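Polycyclic ketone monooxygenase (Myceliophthora thermophila, PDB 5MQ6) inserts one oxygen atom beside the carbonyl of ketones, polycyclic ones above all, to give esters or lactones, using FAD and NADPH. Local coordinates at residues 418-422 against 423-427; 390-393 against 394-398. One frame throughout, in Å; residues are numbered along the deposited sequence.

Contact 1. Residues 418-422 against 423-427; sequences AWYPT and WCKRP. With NDP (NADPH dihydro-nicotinamide-adenine-dinucleotide phosphate), chain C.
With chi1 of 71°, CG of Trp423 sits between its own backbone N and carbonyl carbon, and this folds the indole back over Pro421. The proline CB lies over the face of the six-membered ring, 3.4 Å from its centroid and 5° off the normal, a CH-pi contact for which a flat, electron-rich ring and a rigid pyrrolidine are well matched. Tyr420 (chi1 44°) makes a similar turn, and its CE1 meets CG of Lys425 at 3.6 Å. Between these pairs the chain reverses: Cys424 N donates to Pro421 O in a nearly straight bond of 3.0 Å, the i to i+3 bond of a beta-turn. Pro421 CD rests 3.7 Å from Cys424 SG, whose disulfide to Cys596 ties the turn to a loop far along the chain. Trp423 NE1 donates to Ser592 O. Were an alanine here, Pro421 CB would probably lose its aromatic cover and Ser592 O its indole N-H. Past the turn, the Lys425 chain bends at chi2 and runs on to the NADPH, where NZ donates to O3X of the 2'-phosphate at 2.8 Å; a long cationic side chain suits that anion. Arg426 brings its CD near O2D of the nicotinamide-side ribose, and its NE forms a salt bridge with Asp133.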
# COMPACT_ATOMS: atom_id res chain seq x y z
N ALA A 418 -1.41 22.44 4.19
CA ALA A 418 -0.51 21.53 4.88
C ALA A 418 0.88 22.12 4.94
O ALA A 418 1.35 22.69 3.94
CB ALA A 418 -0.49 20.20 4.17
N TRP A 419 1.51 21.95 6.12
CA TRP A 419 2.80 22.51 6.45
C TRP A 419 3.79 21.42 6.83
O TRP A 419 4.22 21.31 7.97
CB TRP A 419 2.66 23.45 7.63
CG TRP A 419 1.82 24.59 7.32
CD1 TRP A 419 0.50 24.71 7.59
CD2 TRP A 419 2.20 25.79 6.62
NE1 TRP A 419 0.01 25.90 7.13
CE2 TRP A 419 1.02 26.59 6.50
CE3 TRP A 419 3.40 26.27 6.10
CZ2 TRP A 419 1.03 27.89 5.94
CZ3 TRP A 419 3.40 27.57 5.50
CH2 TRP A 419 2.22 28.35 5.42
N TYR A 420 4.15 20.64 5.86
CA TYR A 420 5.17 19.63 6.02
C TYR A 420 5.77 19.36 4.66
O TYR A 420 5.11 19.58 3.67
CB TYR A 420 4.59 18.30 6.55
CG TYR A 420 3.33 17.83 5.92
CD1 TYR A 420 3.31 17.19 4.67
CD2 TYR A 420 2.12 18.01 6.56
CE1 TYR A 420 2.11 16.75 4.10
CE2 TYR A 420 0.94 17.56 6.03
CZ TYR A 420 0.95 16.95 4.81
OH TYR A 420 -0.21 16.62 4.30
N PRO A 421 7.01 18.83 4.60
CA PRO A 421 7.57 18.46 3.30
C PRO A 421 6.71 17.44 2.53
O PRO A 421 6.07 16.58 3.13
CB PRO A 421 8.89 17.82 3.67
CG PRO A 421 9.20 18.28 5.05
CD PRO A 421 7.90 18.53 5.72
N THR A 422 6.69 17.57 1.22
CA THR A 422 5.92 16.72 0.33
C THR A 422 6.15 15.22 0.65
O THR A 422 5.23 14.43 0.61
CB THR A 422 6.30 16.97 -1.16
OG1 THR A 422 6.23 18.38 -1.50
CG2 THR A 422 5.37 16.20 -2.07
N TRP A 423 7.40 14.84 0.93
CA TRP A 423 7.69 13.46 1.23
C TRP A 423 7.09 12.83 2.54
O TRP A 423 7.20 11.63 2.69
CB TRP A 423 9.19 13.24 1.16
CG TRP A 423 9.99 13.87 2.28
CD1 TRP A 423 10.10 13.41 3.56
CD2 TRP A 423 10.76 15.08 2.22
NE1 TRP A 423 10.93 14.22 4.26
CE2 TRP A 423 11.35 15.25 3.48
CE3 TRP A 423 11.05 16.00 1.19
CZ2 TRP A 423 12.20 16.32 3.78
CZ3 TRP A 423 11.90 17.09 1.49
CH2 TRP A 423 12.48 17.23 2.78
N CYS A 424 6.50 13.60 3.47
CA CYS A 424 6.04 13.07 4.76
C CYS A 424 4.70 12.35 4.74
O CYS A 424 4.37 11.67 5.70
CB CYS A 424 5.93 14.20 5.80
SG CYS A 424 7.50 14.93 6.28
N LYS A 425 3.90 12.53 3.69
CA LYS A 425 2.64 11.87 3.49
C LYS A 425 2.49 11.57 2.05
O LYS A 425 3.14 12.21 1.19
CB LYS A 425 1.44 12.77 3.83
CG LYS A 425 1.42 13.39 5.19
CD LYS A 425 1.15 12.40 6.33
CE LYS A 425 0.45 13.04 7.54
NZ LYS A 425 -0.14 11.99 8.43
N ARG A 426 1.55 10.70 1.75
CA ARG A 426 1.27 10.42 0.33
C ARG A 426 0.65 11.68 -0.32
O ARG A 426 -0.24 12.33 0.24
CB ARG A 426 0.44 9.15 0.04
CG ARG A 426 0.79 8.67 -1.39
CD ARG A 426 0.19 7.35 -1.74
NE ARG A 426 0.00 7.06 -3.16
CZ ARG A 426 0.82 6.27 -3.89
NH1 ARG A 426 1.97 5.78 -3.41
NH2 ARG A 426 0.53 5.97 -5.14
N PRO A 427 1.19 12.11 -1.44
CA PRO A 427 0.51 13.25 -2.08
C PRO A 427 -0.85 12.79 -2.64
O PRO A 427 -1.02 11.59 -2.94
CB PRO A 427 1.46 13.64 -3.23
CG PRO A 427 2.49 12.56 -3.32
CD PRO A 427 2.53 11.87 -2.00
PA NDP C . -4.82 7.53 5.68
O1A NDP C . -4.16 6.68 6.83
O2A NDP C . -4.02 8.16 4.57
O5B NDP C . -5.76 8.61 6.41
C5B NDP C . -6.42 8.37 7.63
C4B NDP C . -6.92 9.75 8.04
O4B NDP C . -7.60 9.66 9.32
C3B NDP C . -5.76 10.74 8.18
O3B NDP C . -6.11 11.96 7.48
C2B NDP C . -5.68 10.86 9.68
O2B NDP C . -5.07 12.10 10.15
C1B NDP C . -7.12 10.70 10.11
N9A NDP C . -7.20 10.38 11.54
C8A NDP C . -6.57 9.38 12.23
N7A NDP C . -6.87 9.43 13.54
C5A NDP C . -7.71 10.50 13.65
C6A NDP C . -8.38 11.14 14.76
N6A NDP C . -8.21 10.63 15.98
N1A NDP C . -9.16 12.22 14.50
C2A NDP C . -9.32 12.75 13.24
N3A NDP C . -8.73 12.23 12.15
C4A NDP C . -7.92 11.13 12.34
O3 NDP C . -5.91 6.66 4.92
PN NDP C . -6.58 6.80 3.43
O1N NDP C . -7.62 5.65 3.35
O2N NDP C . -7.10 8.20 3.18
O5D NDP C . -5.36 6.53 2.39
C5D NDP C . -4.56 5.32 2.58
C4D NDP C . -3.71 5.02 1.36
O4D NDP C . -4.53 4.60 0.26
C3D NDP C . -3.11 6.32 0.82
O3D NDP C . -2.09 6.98 1.65
C2D NDP C . -2.80 5.93 -0.64
O2D NDP C . -1.59 5.11 -0.73
C1D NDP C . -4.10 5.22 -1.02
P2B NDP C . -3.47 12.15 10.40
O1X NDP C . -3.16 10.86 11.18
O2X NDP C . -3.16 13.33 11.30
O3X NDP C . -2.81 12.36 9.03

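Contact 2. Residues 390-393 against 394-398; sequences KLDL and PHAEQ
Asp392 O accepts the amide of Ala396, N to O 2.9 Å, in an almost straight alpha-helical bond (169°). One residue on, Glu397 N reaches Leu393 O at 3.0 Å, so the helix resumes its regular pattern just after Pro394. The proline has no N-H to give, and its CD instead lies 3.5 Å from Lys390 O; the helix kinks here. A water bridges the break, donating to Leu391 O at 2.7 Å and accepting from His395 N, a carbonyl and an amide that an unbroken turn would have joined directly. The proline ring, joined at its N, brings CD within 3.3 Å of Leu393 CB. Leu393 and Glu397 lie side by side, one helical turn apart: with CG of Leu393 anti to its backbone N (chi1 167°), CD1 comes to 3.5 Å from Glu397 CG. The leucine supplies an apolar branch, while the glutamate spends its CG methylene on that branch and its carboxylate on a salt bridge to Arg400. The small methyl of Ala396 packs against Tyr26. Within helix 378-406, Leu393, Ala396 and Glu397 thus meet helix 22-31, Lys390 and Glu397 touch helix 15-19, and His395 sets its ring edge-to-face with Trp306.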
# COMPACT_ATOMS: atom_id res chain seq x y z
N LYS A 390 15.35 22.48 0.32
CA LYS A 390 15.43 23.46 -0.77
C LYS A 390 14.82 22.92 -2.02
O LYS A 390 14.13 23.64 -2.69
CB LYS A 390 16.86 23.88 -1.11
CG LYS A 390 17.58 24.75 -0.08
CD LYS A 390 18.73 25.56 -0.75
CE LYS A 390 20.14 25.27 -0.23
NZ LYS A 390 20.63 26.30 0.74
N LEU A 391 15.07 21.65 -2.35
CA LEU A 391 14.40 21.07 -3.49
C LEU A 391 12.86 21.09 -3.43
O LEU A 391 12.16 21.35 -4.43
CB LEU A 391 14.89 19.63 -3.65
CG LEU A 391 14.48 18.87 -4.90
CD1 LEU A 391 14.94 19.60 -6.17
CD2 LEU A 391 15.05 17.43 -4.75
N ASP A 392 12.32 20.83 -2.25
CA ASP A 392 10.88 20.78 -2.08
C ASP A 392 10.15 22.11 -2.04
O ASP A 392 8.90 22.19 -2.28
CB ASP A 392 10.56 20.05 -0.80
CG ASP A 392 9.15 19.57 -0.78
OD1 ASP A 392 8.68 19.04 -1.80
OD2 ASP A 392 8.48 19.76 0.26
N LEU A 393 10.87 23.16 -1.67
CA LEU A 393 10.28 24.43 -1.39
C LEU A 393 9.34 24.94 -2.51
O LEU A 393 8.20 25.32 -2.23
CB LEU A 393 11.37 25.45 -1.07
CG LEU A 393 10.91 26.90 -1.05
CD1 LEU A 393 9.98 27.09 0.09
CD2 LEU A 393 12.13 27.76 -0.88
N PRO A 394 9.79 24.89 -3.77
CA PRO A 394 8.91 25.45 -4.78
C PRO A 394 7.58 24.66 -4.93
O PRO A 394 6.49 25.29 -5.01
CB PRO A 394 9.73 25.36 -6.05
CG PRO A 394 11.15 25.34 -5.59
CD PRO A 394 11.15 24.65 -4.30
N HIS A 395 7.63 23.34 -4.99
CA HIS A 395 6.37 22.64 -5.14
C HIS A 395 5.48 22.85 -3.90
O HIS A 395 4.26 23.09 -4.00
CB HIS A 395 6.56 21.16 -5.33
CG HIS A 395 5.27 20.39 -5.34
ND1 HIS A 395 4.33 20.50 -6.33
CD2 HIS A 395 4.75 19.51 -4.45
CE1 HIS A 395 3.32 19.70 -6.09
NE2 HIS A 395 3.55 19.08 -4.96
N ALA A 396 6.07 22.77 -2.72
CA ALA A 396 5.32 22.89 -1.50
C ALA A 396 4.59 24.24 -1.40
O ALA A 396 3.46 24.29 -0.98
CB ALA A 396 6.25 22.72 -0.33
N GLU A 397 5.28 25.32 -1.79
CA GLU A 397 4.65 26.64 -1.78
C GLU A 397 3.54 26.70 -2.82
O GLU A 397 2.52 27.30 -2.55
CB GLU A 397 5.65 27.74 -2.03
CG GLU A 397 6.69 27.87 -0.96
CD GLU A 397 6.33 28.85 0.19
OE1 GLU A 397 5.79 28.33 1.24
OE2 GLU A 397 6.63 30.12 0.04
N GLN A 398 3.72 26.09 -4.00
CA GLN A 398 2.60 26.02 -4.96
C GLN A 398 1.39 25.28 -4.44
O GLN A 398 0.29 25.66 -4.74
CB GLN A 398 2.99 25.43 -6.29
CG GLN A 398 4.04 26.39 -6.94
CD GLN A 398 4.16 26.18 -8.41
OE1 GLN A 398 3.89 25.09 -8.92
NE2 GLN A 398 4.51 27.24 -9.13
O HOH W 1 9.77 21.03 -5.59

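From the N terminus the chain reaches contact 2 first, midway along helix 378-406, where residues 390-398 pass through the proline kink without closing any long loop. It then leaves this helix, runs through helix 410-416 and enters contact 1, the loop 418-427 with its turn at 421-424, leading to strand 428-429. The two are in series, neither nesting nor crossing, with centres 11 Å apart. They meet directly: Thr422 OG1 and Asp392 OD1 probably share a hydrogen bond at 2.6 Å, while Trp423 CZ3 packs on Asp392 CB. The helix thereby backs the turn after which Lys425 and Arg426 reach the NADPH, linking the N-terminal helices to the cofactor site.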